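PDB 3DMN: putative DNA helicase from Lactobacillus plantarum, which is of unknown function but, as the C-terminal domain of a putative UvrD-like helicase, probably belongs to an ATP-driven enzyme that unwinds DNA. Local coordinates for residues A[9-14]-A[33-38]. Numbering follows the deposited sequence.
Sequences QQITDF and DLPNVV
Pro35 packs against Phe14, Ile11 and Gln10, and the contact illustrates how a proline just ahead of a β-strand can fill the space beside a helix, by apolar packing on Phe14 and Ile11 and by its CD lying against the Gln10 carbonyl. Pro35 CB sits over one face of the Phe14 ring, 4.2 Å above the plane and over its centre, while Pro35 CG lies 3.8 Å from Phe14 CB. With CG anti to the backbone N (chi1 173°), the Phe14 ring extends from the helix to present that face to the proline. On the next helical turn back, Ile11 CG1 comes within 4.3 Å of Pro35 CG, and Pro35 CD rests 3.9 Å from Gln10 O, which already accepts the helical hydrogen bond from Phe14 N. Put in place of this proline, an alanine keeps CB but lacks CG and CD, and is likely to leave a gap between Phe14 CB, Ile11 CG1 and the Gln10 carbonyl.

Toward the solvent-facing end the packing involves a polar side chain. Gln10 CB approaches Asp33 O at 3.5 Å, and Gln10 CG meets Leu34 CD2 at 3.9 Å, the two side chains crossing at about a right angle. A bend at chi2 (73°) carries the amide to the preceding loop, where OE1 accepts a hydrogen bond from Gly32 N and NE2 donates one to Gln31 OE1.

Leu148 of strand 147-153 touches Ile11, Phe14 and Pro35, extending this apolar cluster to the sheet. Helix 9-16 thus packs beside the start of strand 36-40 in a parallel-stranded α/β domain, consistent with the P-loop NTPase-type fold of UvrD-like helicases.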
ATOM      1  N   GLN A   9      16.010   4.882   2.037  1.00 26.98           N
ATOM      2  CA  GLN A   9      15.954   6.285   1.600  1.00 25.83           C
ATOM      3  C   GLN A   9      14.859   6.554   0.562  1.00 26.06           C
ATOM      4  O   GLN A   9      14.253   7.628   0.557  1.00 25.99           O
ATOM      5  CB  GLN A   9      17.292   6.662   0.993  1.00 26.34           C
ATOM      6  CG  GLN A   9      17.290   8.127   0.529  1.00 26.68           C
ATOM      7  CD  GLN A   9      18.680   8.604   0.203  1.00 26.31           C
ATOM      8  OE1 GLN A   9      19.510   7.855  -0.335  1.00 27.31           O
ATOM      9  NE2 GLN A   9      18.951   9.861   0.534  1.00 28.33           N
ATOM     10  N   GLN A  10      14.633   5.596  -0.329  1.00 26.07           N
ATOM     11  CA  GLN A  10      13.639   5.759  -1.402  1.00 26.63           C
ATOM     12  C   GLN A  10      12.248   5.944  -0.798  1.00 27.17           C
ATOM     13  O   GLN A  10      11.499   6.845  -1.196  1.00 28.40           O
ATOM     14  CB  GLN A  10      13.688   4.551  -2.344  1.00 28.52           C
ATOM     15  CG  GLN A  10      14.894   4.604  -3.305  1.00 29.61           C
ATOM     16  CD  GLN A  10      16.225   4.319  -2.674  1.00 32.71           C
ATOM     17  OE1 GLN A  10      16.333   3.728  -1.593  1.00 30.40           O
ATOM     18  NE2 GLN A  10      17.264   4.753  -3.353  1.00 35.11           N
ATOM     19  N   ILE A  11      11.894   5.072   0.144  1.00 26.17           N
ATOM     20  CA  ILE A  11      10.567   5.163   0.788  1.00 26.61           C
ATOM     21  C   ILE A  11      10.472   6.421   1.655  1.00 26.84           C
ATOM     22  O   ILE A  11       9.461   7.111   1.620  1.00 27.77           O
ATOM     23  CB  ILE A  11      10.287   3.849   1.584  1.00 27.26           C
ATOM     24  CG1 ILE A  11      10.087   2.734   0.568  1.00 28.78           C
ATOM     25  CG2 ILE A  11       9.083   3.976   2.508  1.00 28.17           C
ATOM     26  CD1 ILE A  11      10.068   1.389   1.174  1.00 30.15           C
ATOM     27  N   THR A  12      11.534   6.721   2.412  1.00 27.97           N
ATOM     28  CA  THR A  12      11.566   7.907   3.269  1.00 28.47           C
ATOM     29  C   THR A  12      11.345   9.189   2.460  1.00 28.17           C
ATOM     30  O   THR A  12      10.563  10.059   2.835  1.00 28.31           O
ATOM     31  CB  THR A  12      12.925   7.949   3.999  1.00 28.90           C
ATOM     32  OG1 THR A  12      12.991   6.816   4.884  1.00 33.88           O
ATOM     33  CG2 THR A  12      13.084   9.258   4.758  1.00 32.17           C
ATOM     34  N   ASP A  13      12.049   9.291   1.341  1.00 26.82           N
ATOM     35  CA  ASP A  13      11.947  10.471   0.514  1.00 26.86           C
ATOM     36  C   ASP A  13      10.583  10.639  -0.169  1.00 27.51           C
ATOM     37  O   ASP A  13      10.064  11.745  -0.241  1.00 28.39           O
ATOM     38  CB  ASP A  13      13.043  10.472  -0.545  1.00 25.89           C
ATOM     39  CG  ASP A  13      14.373  10.878   0.010  1.00 27.70           C
ATOM     40  OD1 ASP A  13      14.494  11.258   1.212  1.00 27.09           O
ATOM     41  OD2 ASP A  13      15.371  10.811  -0.764  1.00 28.54           O
ATOM     42  N   PHE A  14      10.057   9.550  -0.711  1.00 27.45           N
ATOM     43  CA  PHE A  14       8.709   9.574  -1.266  1.00 28.16           C
ATOM     44  C   PHE A  14       7.671   9.963  -0.182  1.00 28.21           C
ATOM     45  O   PHE A  14       6.860  10.909  -0.362  1.00 28.31           O
ATOM     46  CB  PHE A  14       8.396   8.201  -1.848  1.00 27.51           C
ATOM     47  CG  PHE A  14       6.960   8.068  -2.303  1.00 28.17           C
ATOM     48  CD1 PHE A  14       6.605   8.427  -3.600  1.00 29.96           C
ATOM     49  CD2 PHE A  14       6.008   7.506  -1.469  1.00 29.46           C
ATOM     50  CE1 PHE A  14       5.260   8.306  -4.058  1.00 30.68           C
ATOM     51  CE2 PHE A  14       4.680   7.372  -1.888  1.00 27.95           C
ATOM     52  CZ  PHE A  14       4.298   7.740  -3.183  1.00 28.47           C
ATOM     53  N   ASP A  33      14.267  -0.191  -3.883  1.00 33.50           N
ATOM     54  CA  ASP A  33      13.565   0.175  -5.118  1.00 34.03           C
ATOM     55  C   ASP A  33      12.775   1.461  -4.895  1.00 33.04           C
ATOM     56  O   ASP A  33      12.214   1.683  -3.807  1.00 32.12           O
ATOM     57  CB  ASP A  33      12.527  -0.899  -5.490  1.00 35.14           C
ATOM     58  CG  ASP A  33      13.139  -2.182  -5.985  1.00 40.01           C
ATOM     59  OD1 ASP A  33      14.308  -2.194  -6.425  1.00 41.81           O
ATOM     60  OD2 ASP A  33      12.403  -3.189  -5.953  1.00 45.63           O
ATOM     61  N   LEU A  34      12.659   2.275  -5.941  1.00 32.93           N
ATOM     62  CA  LEU A  34      11.689   3.381  -5.873  1.00 31.92           C
ATOM     63  C   LEU A  34      10.285   2.810  -5.656  1.00 31.89           C
ATOM     64  O   LEU A  34       9.948   1.778  -6.256  1.00 30.87           O
ATOM     65  CB  LEU A  34      11.661   4.184  -7.170  1.00 33.15           C
ATOM     66  CG  LEU A  34      12.900   5.018  -7.479  1.00 35.07           C
ATOM     67  CD1 LEU A  34      12.777   5.624  -8.887  1.00 36.02           C
ATOM     68  CD2 LEU A  34      13.132   6.081  -6.426  1.00 38.24           C
ATOM     69  N   PRO A  35       9.468   3.469  -4.797  1.00 31.28           N
ATOM     70  CA  PRO A  35       8.037   3.050  -4.723  1.00 29.76           C
ATOM     71  C   PRO A  35       7.419   3.014  -6.099  1.00 30.65           C
ATOM     72  O   PRO A  35       7.763   3.823  -6.971  1.00 29.39           O
ATOM     73  CB  PRO A  35       7.386   4.138  -3.870  1.00 30.31           C
ATOM     74  CG  PRO A  35       8.554   4.617  -2.966  1.00 30.47           C
ATOM     75  CD  PRO A  35       9.777   4.581  -3.879  1.00 30.61           C
ATOM     76  N   ASN A  36       6.583   2.013  -6.328  1.00 29.90           N
ATOM     77  CA  ASN A  36       5.896   1.907  -7.628  1.00 29.42           C
ATOM     78  C   ASN A  36       4.430   2.205  -7.479  1.00 30.11           C
ATOM     79  O   ASN A  36       3.753   1.612  -6.646  1.00 30.01           O
ATOM     80  CB  ASN A  36       6.169   0.578  -8.369  1.00 30.51           C
ATOM     81  CG  ASN A  36       5.591  -0.645  -7.684  1.00 31.39           C
ATOM     82  OD1 ASN A  36       4.879  -1.444  -8.331  1.00 37.37           O
ATOM     83  ND2 ASN A  36       5.912  -0.835  -6.420  1.00 27.08           N
ATOM     84  N   VAL A  37       3.964   3.145  -8.298  1.00 29.75           N
ATOM     85  CA  VAL A  37       2.556   3.543  -8.299  1.00 29.27           C
ATOM     86  C   VAL A  37       1.924   2.995  -9.582  1.00 29.72           C
ATOM     87  O   VAL A  37       2.494   3.124 -10.685  1.00 29.41           O
ATOM     88  CB  VAL A  37       2.452   5.092  -8.271  1.00 29.79           C
ATOM     89  CG1 VAL A  37       0.987   5.551  -8.392  1.00 31.11           C
ATOM     90  CG2 VAL A  37       3.091   5.615  -6.966  1.00 30.87           C
ATOM     91  N   VAL A  38       0.745   2.391  -9.430  1.00 28.48           N
ATOM     92  CA  VAL A  38       0.049   1.861 -10.617  1.00 30.26           C
ATOM     93  C   VAL A  38      -1.360   2.353 -10.555  1.00 29.13           C
ATOM     94  O   VAL A  38      -2.056   2.121  -9.572  1.00 29.96           O
ATOM     95  CB  VAL A  38       0.080   0.329 -10.687  1.00 30.19           C
ATOM     96  CG1 VAL A  38      -0.523  -0.140 -12.005  1.00 33.01           C
ATOM     97  CG2 VAL A  38       1.508  -0.174 -10.568  1.00 32.53           C
TER